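PDB 1L1L: ribonucleoside triphosphate reductase from Lactobacillus leichmannii, which catalyses the cobalamin-dependent reduction of ribonucleoside triphosphates to 2'-deoxyribonucleoside triphosphates, as an allosterically regulated class II reductase that works as a monomer. Local coordinates for residues A[446-451]-A[531-536]; A[438-443]-A[523-528]; A[236-241]-A[283-288]. All coordinates share one frame; numbering follows the deposited sequence.

Contact 1: A[446-451]-A[531-536]; sequences YAKRVT and DYSKTL
The Tyr-532 ring carries Leu-536 CD1 from its own helix over the centre of one face, while its hydroxyl meets the edge of the Arg-449 guanidinium. Ring and guanidinium are turned steeply to each other, 68° between planes. Arg-449 NH1 donates to Tyr-532 OH over 3.1 Å with an N-H...O angle of 158°, and the oxygen lies in the guanidinium plane. A bend of the arginine chain at chi3 brings NH1 round to the hydroxyl. Asp-63 is a second partner of Tyr-532 OH, and Asn-59 and Glu-81 bind NE and NH1 of the arginine, so several groups fix the rotation of both.

Lys-448 slides past the tyrosine in the opposite direction, its CB 3.9 Å from Tyr-532 CD2 in an oblique approach. Beyond the bend at chi2 its chain extends to a weak bond, 3.3 Å, from NZ to Ser-533 OG, which is also hydrogen-bonded to Asp-529 O one turn back. The main partner of this buried ammonium is the Asp-529 carboxylate, a salt bridge that probably balances its charge, with Asn-539 O and Ser-541 OG alongside.

The axes of segments 446-450 and 531-536 approach to 11.3 Å at 40°. Their helices lie in the connections 421-424 to 471-474 and 471-474 to 545-546, between parallel neighbouring strands, consistent with the alpha-beta barrel of a ribonucleotide reductase.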
loop_
_atom_site.group_PDB
_atom_site.type_symbol
_atom_site.label_atom_id
_atom_site.label_comp_id
_atom_site.label_asym_id
_atom_site.label_seq_id
_atom_site.Cartn_x
_atom_site.Cartn_y
_atom_site.Cartn_z
ATOM N N TYR A 446 3.945 -17.913 -5.253
ATOM C CA TYR A 446 2.667 -17.216 -5.351
ATOM C C TYR A 446 2.956 -15.889 -6.030
ATOM O O TYR A 446 2.353 -15.549 -7.042
ATOM C CB TYR A 446 2.079 -16.972 -3.952
ATOM C CG TYR A 446 0.744 -16.246 -3.931
ATOM C CD1 TYR A 446 0.659 -14.873 -4.189
ATOM C CD2 TYR A 446 -0.442 -16.941 -3.687
ATOM C CE1 TYR A 446 -0.580 -14.216 -4.209
ATOM C CE2 TYR A 446 -1.676 -16.295 -3.705
ATOM C CZ TYR A 446 -1.741 -14.939 -3.967
ATOM O OH TYR A 446 -2.976 -14.322 -4.001
ATOM N N ALA A 447 3.915 -15.167 -5.467
ATOM C CA ALA A 447 4.306 -13.856 -5.989
ATOM C C ALA A 447 4.773 -13.957 -7.437
ATOM O O ALA A 447 4.322 -13.203 -8.301
ATOM C CB ALA A 447 5.410 -13.266 -5.120
ATOM N N LYS A 448 5.676 -14.897 -7.697
ATOM C CA LYS A 448 6.204 -15.082 -9.039
ATOM C C LYS A 448 5.082 -15.191 -10.063
ATOM O O LYS A 448 5.178 -14.651 -11.164
ATOM C CB LYS A 448 7.066 -16.343 -9.108
ATOM C CG LYS A 448 7.981 -16.375 -10.316
ATOM C CD LYS A 448 9.186 -15.466 -10.087
ATOM C CE LYS A 448 10.051 -15.363 -11.325
ATOM N NZ LYS A 448 11.369 -14.763 -11.000
ATOM N N ARG A 449 4.017 -15.902 -9.708
ATOM C CA ARG A 449 2.903 -16.063 -10.626
ATOM C C ARG A 449 2.193 -14.746 -10.924
ATOM O O ARG A 449 1.850 -14.458 -12.076
ATOM C CB ARG A 449 1.916 -17.103 -10.093
ATOM C CG ARG A 449 2.339 -18.564 -10.407
ATOM C CD ARG A 449 1.182 -19.556 -10.179
ATOM N NE ARG A 449 0.817 -19.679 -8.766
ATOM C CZ ARG A 449 1.526 -20.330 -7.853
ATOM N NH1 ARG A 449 2.661 -20.939 -8.186
ATOM N NH2 ARG A 449 1.103 -20.372 -6.597
ATOM N N VAL A 450 1.980 -13.935 -9.893
ATOM C CA VAL A 450 1.320 -12.655 -10.101
ATOM C C VAL A 450 2.007 -11.891 -11.244
ATOM O O VAL A 450 1.349 -11.190 -12.014
ATOM C CB VAL A 450 1.344 -11.806 -8.799
ATOM C CG1 VAL A 450 0.848 -10.395 -9.069
ATOM C CG2 VAL A 450 0.470 -12.460 -7.746
ATOM N N THR A 451 3.322 -12.043 -11.372
ATOM C CA THR A 451 4.056 -11.346 -12.430
ATOM C C THR A 451 3.664 -11.757 -13.854
ATOM O O THR A 451 4.136 -11.162 -14.825
ATOM C CB THR A 451 5.583 -11.517 -12.282
ATOM O OG1 THR A 451 5.966 -12.854 -12.637
ATOM C CG2 THR A 451 6.011 -11.231 -10.861
ATOM N N ASP A 531 14.764 -22.071 -8.796
ATOM C CA ASP A 531 14.204 -23.280 -9.389
ATOM C C ASP A 531 12.949 -22.997 -10.211
ATOM O O ASP A 531 12.817 -23.491 -11.331
ATOM C CB ASP A 531 13.892 -24.317 -8.301
ATOM C CG ASP A 531 15.101 -24.641 -7.430
ATOM O OD1 ASP A 531 16.243 -24.326 -7.834
ATOM O OD2 ASP A 531 14.911 -25.227 -6.337
ATOM N N TYR A 532 12.032 -22.195 -9.668
ATOM C CA TYR A 532 10.787 -21.877 -10.367
ATOM C C TYR A 532 11.035 -21.062 -11.629
ATOM O O TYR A 532 10.271 -21.139 -12.589
ATOM C CB TYR A 532 9.831 -21.120 -9.433
ATOM C CG TYR A 532 8.366 -21.142 -9.846
ATOM C CD1 TYR A 532 7.846 -22.168 -10.637
ATOM C CD2 TYR A 532 7.482 -20.163 -9.386
ATOM C CE1 TYR A 532 6.485 -22.217 -10.957
ATOM C CE2 TYR A 532 6.124 -20.206 -9.696
ATOM C CZ TYR A 532 5.630 -21.232 -10.481
ATOM O OH TYR A 532 4.288 -21.265 -10.784
ATOM N N SER A 533 12.100 -20.270 -11.618
ATOM C CA SER A 533 12.442 -19.454 -12.776
ATOM C C SER A 533 12.892 -20.390 -13.895
ATOM O O SER A 533 12.573 -20.182 -15.061
ATOM C CB SER A 533 13.561 -18.471 -12.419
ATOM O OG SER A 533 13.124 -17.568 -11.417
ATOM N N LYS A 534 13.630 -21.428 -13.523
ATOM C CA LYS A 534 14.104 -22.412 -14.487
ATOM C C LYS A 534 12.897 -23.102 -15.128
ATOM O O LYS A 534 12.726 -23.076 -16.347
ATOM C CB LYS A 534 14.990 -23.444 -13.782
ATOM C CG LYS A 534 15.372 -24.645 -14.647
ATOM C CD LYS A 534 15.999 -24.192 -15.955
ATOM C CE LYS A 534 16.359 -25.360 -16.865
ATOM N NZ LYS A 534 16.884 -24.854 -18.164
ATOM N N THR A 535 12.058 -23.703 -14.291
ATOM C CA THR A 535 10.866 -24.407 -14.748
ATOM C C THR A 535 10.009 -23.584 -15.708
ATOM O O THR A 535 9.555 -24.086 -16.737
ATOM C CB THR A 535 9.981 -24.815 -13.557
ATOM O OG1 THR A 535 10.671 -25.768 -12.741
ATOM C CG2 THR A 535 8.697 -25.410 -14.047
ATOM N N LEU A 536 9.777 -22.323 -15.358
ATOM C CA LEU A 536 8.962 -21.443 -16.184
ATOM C C LEU A 536 9.742 -20.860 -17.353
ATOM O O LEU A 536 9.161 -20.479 -18.371
ATOM C CB LEU A 536 8.397 -20.303 -15.334
ATOM C CG LEU A 536 7.426 -20.724 -14.237
ATOM C CD1 LEU A 536 6.895 -19.483 -13.534
ATOM C CD2 LEU A 536 6.284 -21.518 -14.849
#

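Contact 2: A[438-443]-A[523-528]; sequences EVFALA and KAVVKA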
loop_
_atom_site.group_PDB
_atom_site.type_symbol
_atom_site.label_atom_id
_atom_site.label_comp_id
_atom_site.label_asym_id
_atom_site.label_seq_id
_atom_site.Cartn_x
_atom_site.Cartn_y
_atom_site.Cartn_z
ATOM N N GLU A 438 9.582 -24.300 3.779
ATOM C CA GLU A 438 8.547 -24.634 2.794
ATOM C C GLU A 438 7.505 -23.521 2.652
ATOM O O GLU A 438 6.916 -23.336 1.587
ATOM C CB GLU A 438 7.835 -25.944 3.163
ATOM C CG GLU A 438 6.494 -26.123 2.447
ATOM C CD GLU A 438 5.867 -27.496 2.654
ATOM O OE1 GLU A 438 5.980 -28.051 3.768
ATOM O OE2 GLU A 438 5.247 -28.011 1.699
ATOM N N VAL A 439 7.274 -22.788 3.732
ATOM C CA VAL A 439 6.303 -21.705 3.700
ATOM C C VAL A 439 6.829 -20.612 2.780
ATOM O O VAL A 439 6.118 -20.137 1.897
ATOM C CB VAL A 439 6.071 -21.128 5.113
ATOM C CG1 VAL A 439 5.226 -19.855 5.042
ATOM C CG2 VAL A 439 5.375 -22.169 5.981
ATOM N N PHE A 440 8.082 -20.228 2.977
ATOM C CA PHE A 440 8.656 -19.175 2.153
ATOM C C PHE A 440 8.794 -19.559 0.696
ATOM O O PHE A 440 8.808 -18.693 -0.180
ATOM C CB PHE A 440 9.989 -18.708 2.736
ATOM C CG PHE A 440 9.829 -17.820 3.938
ATOM C CD1 PHE A 440 9.847 -18.349 5.224
ATOM C CD2 PHE A 440 9.573 -16.456 3.778
ATOM C CE1 PHE A 440 9.610 -17.540 6.339
ATOM C CE2 PHE A 440 9.334 -15.645 4.879
ATOM C CZ PHE A 440 9.351 -16.188 6.170
ATOM N N ALA A 441 8.887 -20.855 0.418
ATOM C CA ALA A 441 8.995 -21.291 -0.963
ATOM C C ALA A 441 7.616 -21.165 -1.629
ATOM O O ALA A 441 7.506 -20.773 -2.788
ATOM C CB ALA A 441 9.516 -22.747 -1.022
ATOM N N LEU A 442 6.551 -21.491 -0.900
ATOM C CA LEU A 442 5.212 -21.363 -1.472
ATOM C C LEU A 442 4.962 -19.864 -1.689
ATOM O O LEU A 442 4.382 -19.446 -2.685
ATOM C CB LEU A 442 4.154 -21.932 -0.516
ATOM C CG LEU A 442 4.098 -23.462 -0.391
ATOM C CD1 LEU A 442 3.290 -23.864 0.842
ATOM C CD2 LEU A 442 3.484 -24.042 -1.649
ATOM N N ALA A 443 5.436 -19.068 -0.744
ATOM C CA ALA A 443 5.260 -17.619 -0.830
ATOM C C ALA A 443 5.884 -17.104 -2.121
ATOM O O ALA A 443 5.218 -16.457 -2.934
ATOM C CB ALA A 443 5.898 -16.958 0.373
ATOM N N LYS A 523 17.568 -17.294 2.030
ATOM C CA LYS A 523 18.129 -18.229 1.070
ATOM C C LYS A 523 17.061 -19.196 0.546
ATOM O O LYS A 523 17.134 -19.651 -0.593
ATOM C CB LYS A 523 19.302 -18.979 1.709
ATOM C CG LYS A 523 20.441 -18.057 2.127
ATOM C CD LYS A 523 21.651 -18.827 2.624
ATOM C CE LYS A 523 22.781 -17.879 3.004
ATOM N NZ LYS A 523 23.169 -16.994 1.864
ATOM N N ALA A 524 16.051 -19.476 1.367
ATOM C CA ALA A 524 14.961 -20.372 0.973
ATOM C C ALA A 524 14.112 -19.731 -0.121
ATOM O O ALA A 524 13.652 -20.405 -1.044
ATOM C CB ALA A 524 14.090 -20.700 2.179
ATOM N N VAL A 525 13.894 -18.420 -0.007
ATOM C CA VAL A 525 13.111 -17.706 -1.007
ATOM C C VAL A 525 13.893 -17.600 -2.316
ATOM O O VAL A 525 13.312 -17.669 -3.395
ATOM C CB VAL A 525 12.771 -16.267 -0.565
ATOM C CG1 VAL A 525 12.074 -15.551 -1.712
ATOM C CG2 VAL A 525 11.886 -16.283 0.683
ATOM N N VAL A 526 15.206 -17.405 -2.209
ATOM C CA VAL A 526 16.062 -17.290 -3.389
ATOM C C VAL A 526 16.131 -18.624 -4.135
ATOM O O VAL A 526 16.032 -18.658 -5.362
ATOM C CB VAL A 526 17.500 -16.854 -3.003
ATOM C CG1 VAL A 526 18.427 -16.943 -4.227
ATOM C CG2 VAL A 526 17.483 -15.419 -2.483
ATOM N N LYS A 527 16.300 -19.716 -3.388
ATOM C CA LYS A 527 16.359 -21.049 -4.001
ATOM C C LYS A 527 15.030 -21.332 -4.681
ATOM O O LYS A 527 14.984 -21.764 -5.831
ATOM C CB LYS A 527 16.637 -22.129 -2.950
ATOM C CG LYS A 527 16.575 -23.541 -3.527
ATOM C CD LYS A 527 17.095 -24.587 -2.553
ATOM C CE LYS A 527 17.124 -25.969 -3.205
ATOM N NZ LYS A 527 17.768 -26.988 -2.325
ATOM N N ALA A 528 13.941 -21.079 -3.961
ATOM C CA ALA A 528 12.608 -21.280 -4.504
ATOM C C ALA A 528 12.438 -20.499 -5.808
ATOM O O ALA A 528 11.892 -21.014 -6.780
ATOM C CB ALA A 528 11.564 -20.839 -3.481
#
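The shortest polar bonds around the Ala-441 and Ala-528 pair are backbone ones inside each helix: Ala-443 N to Val-439 O at 2.9 Å, and Lys-527 N to Lys-523 O, also 2.9 Å. The atoms that meet across the helices are carbons. Ala-528 sets its methyl against the other backbone, its CB 3.6 Å from Ala-441 CA and 3.7 Å from Ala-441 CB. Two such small side chains let the helices come very near, with 5.1 Å between Ala-441 CA and Ala-528 CA, and they form the partly exposed side of the contact.

Helix 436-450 lies in the connection between the parallel strands 421-424 and 471-474, and helix 512-536 in the one from 471-474 to 545-546. The pair therefore belongs to consecutive beta-alpha-beta crossovers, packed side by side on the sheet that contains these strands, probably part of the alpha-beta barrel.

Toward that sheet the contact is buried and made by larger groups. One branch of Val-525 does the touching: CG2, placed anti to the carbonyl carbon, stands 3.7 Å from Phe-440 CB. The same methyl comes within 3.9 Å of Phe-440 CD2, obliquely to the ring. Phe-440 starts toward the neighbouring helix, but its CG is anti to its own carbonyl carbon (chi1 -76°), and the phenyl leads away to Val-424 and Ile-472 of the strands. Ile-472 also receives Val-525, so valine, phenylalanine and strand residue share one apolar layer beneath the alanine pair. On another flank of helix 436-450, Val-439 and Leu-442 pack against helix 72-90.

Contact 3: A[236-241]-A[283-288]; sequences DLHFAQ and DVNEVL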
loop_
_atom_site.group_PDB
_atom_site.type_symbol
_atom_site.label_atom_id
_atom_site.label_comp_id
_atom_site.label_asym_id
_atom_site.label_seq_id
_atom_site.Cartn_x
_atom_site.Cartn_y
_atom_site.Cartn_z
ATOM N N ASP A 236 -2.156 18.228 -21.681
ATOM C CA ASP A 236 -1.440 18.332 -22.947
ATOM C C ASP A 236 -1.752 19.584 -23.789
ATOM O O ASP A 236 -0.964 19.946 -24.672
ATOM C CB ASP A 236 -1.659 17.069 -23.799
ATOM C CG ASP A 236 -0.972 15.825 -23.219
ATOM O OD1 ASP A 236 0.130 15.950 -22.654
ATOM O OD2 ASP A 236 -1.527 14.712 -23.349
ATOM N N LEU A 237 -2.880 20.243 -23.522
ATOM C CA LEU A 237 -3.252 21.443 -24.275
ATOM C C LEU A 237 -2.491 22.676 -23.802
ATOM O O LEU A 237 -2.640 23.765 -24.363
ATOM C CB LEU A 237 -4.751 21.720 -24.161
ATOM C CG LEU A 237 -5.703 20.822 -24.954
ATOM C CD1 LEU A 237 -7.127 21.315 -24.747
ATOM C CD2 LEU A 237 -5.335 20.846 -26.436
ATOM N N HIS A 238 -1.688 22.513 -22.756
ATOM C CA HIS A 238 -0.917 23.626 -22.233
ATOM C C HIS A 238 0.464 23.672 -22.881
ATOM O O HIS A 238 1.222 24.612 -22.648
ATOM C CB HIS A 238 -0.754 23.502 -20.709
ATOM C CG HIS A 238 -1.976 23.874 -19.927
ATOM N ND1 HIS A 238 -3.096 23.073 -19.863
ATOM C CD2 HIS A 238 -2.249 24.961 -19.168
ATOM C CE1 HIS A 238 -4.005 23.650 -19.098
ATOM N NE2 HIS A 238 -3.517 24.798 -18.664
ATOM N N PHE A 239 0.778 22.668 -23.697
ATOM C CA PHE A 239 2.088 22.579 -24.335
ATOM C C PHE A 239 2.045 22.453 -25.857
ATOM O O PHE A 239 1.401 21.559 -26.412
ATOM C CB PHE A 239 2.873 21.405 -23.731
ATOM C CG PHE A 239 2.909 21.418 -22.222
ATOM C CD1 PHE A 239 1.800 21.009 -21.478
ATOM C CD2 PHE A 239 4.030 21.892 -21.542
ATOM C CE1 PHE A 239 1.808 21.073 -20.083
ATOM C CE2 PHE A 239 4.048 21.962 -20.149
ATOM C CZ PHE A 239 2.936 21.553 -19.418
ATOM N N ALA A 240 2.754 23.355 -26.527
ATOM C CA ALA A 240 2.796 23.380 -27.985
ATOM C C ALA A 240 3.112 22.037 -28.637
ATOM O O ALA A 240 2.555 21.706 -29.680
ATOM C CB ALA A 240 3.803 24.430 -28.452
ATOM N N GLN A 241 4.005 21.268 -28.024
ATOM C CA GLN A 241 4.405 19.967 -28.558
ATOM C C GLN A 241 3.222 19.036 -28.809
ATOM O O GLN A 241 3.269 18.180 -29.697
ATOM C CB GLN A 241 5.375 19.290 -27.592
ATOM C CG GLN A 241 4.734 18.894 -26.268
ATOM C CD GLN A 241 5.734 18.324 -25.285
ATOM O OE1 GLN A 241 6.595 19.041 -24.779
ATOM N NE2 GLN A 241 5.629 17.025 -25.014
ATOM N N ASP A 283 -8.965 22.982 -10.590
ATOM C CA ASP A 283 -7.768 23.276 -9.813
ATOM C C ASP A 283 -6.474 22.912 -10.541
ATOM O O ASP A 283 -5.471 23.622 -10.437
ATOM C CB ASP A 283 -7.847 22.577 -8.457
ATOM C CG ASP A 283 -8.942 23.155 -7.572
ATOM O OD1 ASP A 283 -9.324 24.331 -7.784
ATOM O OD2 ASP A 283 -9.414 22.450 -6.660
ATOM N N VAL A 284 -6.491 21.806 -11.284
ATOM C CA VAL A 284 -5.328 21.371 -12.042
ATOM C C VAL A 284 -5.043 22.363 -13.170
ATOM O O VAL A 284 -3.893 22.548 -13.597
ATOM C CB VAL A 284 -5.567 19.952 -12.637
ATOM C CG1 VAL A 284 -4.578 19.652 -13.737
ATOM C CG2 VAL A 284 -5.435 18.918 -11.531
ATOM N N ASN A 285 -6.096 23.003 -13.659
ATOM C CA ASN A 285 -5.926 23.961 -14.740
ATOM C C ASN A 285 -5.305 25.236 -14.159
ATOM O O ASN A 285 -4.434 25.845 -14.774
ATOM C CB ASN A 285 -7.278 24.242 -15.400
ATOM C CG ASN A 285 -7.141 24.928 -16.742
ATOM O OD1 ASN A 285 -6.299 24.557 -17.574
ATOM N ND2 ASN A 285 -7.977 25.931 -16.971
ATOM N N GLU A 286 -5.738 25.625 -12.965
ATOM C CA GLU A 286 -5.192 26.821 -12.331
ATOM C C GLU A 286 -3.685 26.686 -12.133
ATOM O O GLU A 286 -2.917 27.562 -12.541
ATOM C CB GLU A 286 -5.858 27.082 -10.979
ATOM C CG GLU A 286 -7.301 27.533 -11.087
ATOM C CD GLU A 286 -7.884 27.948 -9.751
ATOM O OE1 GLU A 286 -8.019 27.078 -8.862
ATOM O OE2 GLU A 286 -8.203 29.151 -9.592
ATOM N N VAL A 287 -3.261 25.590 -11.508
ATOM C CA VAL A 287 -1.839 25.362 -11.281
ATOM C C VAL A 287 -1.071 25.503 -12.584
ATOM O O VAL A 287 0.021 26.075 -12.614
ATOM C CB VAL A 287 -1.566 23.947 -10.710
ATOM C CG1 VAL A 287 -0.066 23.696 -10.648
ATOM C CG2 VAL A 287 -2.193 23.811 -9.332
ATOM N N LEU A 288 -1.640 24.978 -13.663
ATOM C CA LEU A 288 -0.986 25.058 -14.960
ATOM C C LEU A 288 -1.046 26.484 -15.530
ATOM O O LEU A 288 -0.038 26.999 -16.008
ATOM C CB LEU A 288 -1.622 24.075 -15.941
ATOM C CG LEU A 288 -1.364 22.588 -15.669
ATOM C CD1 LEU A 288 -2.287 21.730 -16.522
ATOM C CD2 LEU A 288 0.096 22.263 -15.966
#
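His-238 lays one face of its imidazole against Leu-288, whose CB sits 3.7 Å from the ring centroid and 28° off the ring normal. This is a CH-pi contact, offset toward the NE2-CD2 rim: Leu-288 CB is 3.4 Å from His-238 CD2. The leucine covers the other end of the ring as well, since its CD1, anti to its own CA (chi2 168°), reaches along the face to 3.6 Å from His-238 CE1. One leucine side chain thus spans the imidazole. Ile-235 and Ile-304 also pack against the leucine.

At the ring edge, in the ring plane, is the side-chain oxygen of Asn-285, with OD1 3.0 Å from His-238 NE2, although its fine placement is doubtful. The amide stands steeply to the imidazole, 74° between planes, and its nitrogen is bound to Ile-182 O, which helps set its rotation. Ring orientation is fixed by hydrogen bonds from ND1 to Leu-234 O and between NE2 and Asn-289 OD1.

The histidine projects from a type I turn, Asp-236 to Phe-239, that leads out of the end of helix 224-236, and its backbone is hydrogen-bonded to Phe-180. The contact thereby ties this turn to helix 275-289 within the insertion region of the B12-dependent reductases.

A buried imidazole held by a leucine face and by partners at both nitrogens has its tilt and its spin defined together. Leu-234 O requires a proton on ND1; if the Asn-289 amide is modelled the right way round, NE2 would donate too, and the ring could be at least partly protonated.

In the fold
Contacts 1 and 2 are successive parts of a single interface, between helix 436-450 and helix 512-536, with centres 11 Å apart. Contact 2 lies earlier on both helices, and the segments alternate along the chain, so the helices run side by side in the same sense. Contact 3 closes before either opens. It belongs to the insertion region, with its centre 43 Å from that of contact 1 and 49 Å from that of contact 2, on the opposite side of the chain's centre from the latter. Contact 3 is thus remote from the helix pair (nearest atoms about 28 Å from contact 1), in keeping with a monomer in which added structure may stand in for a dimer partner.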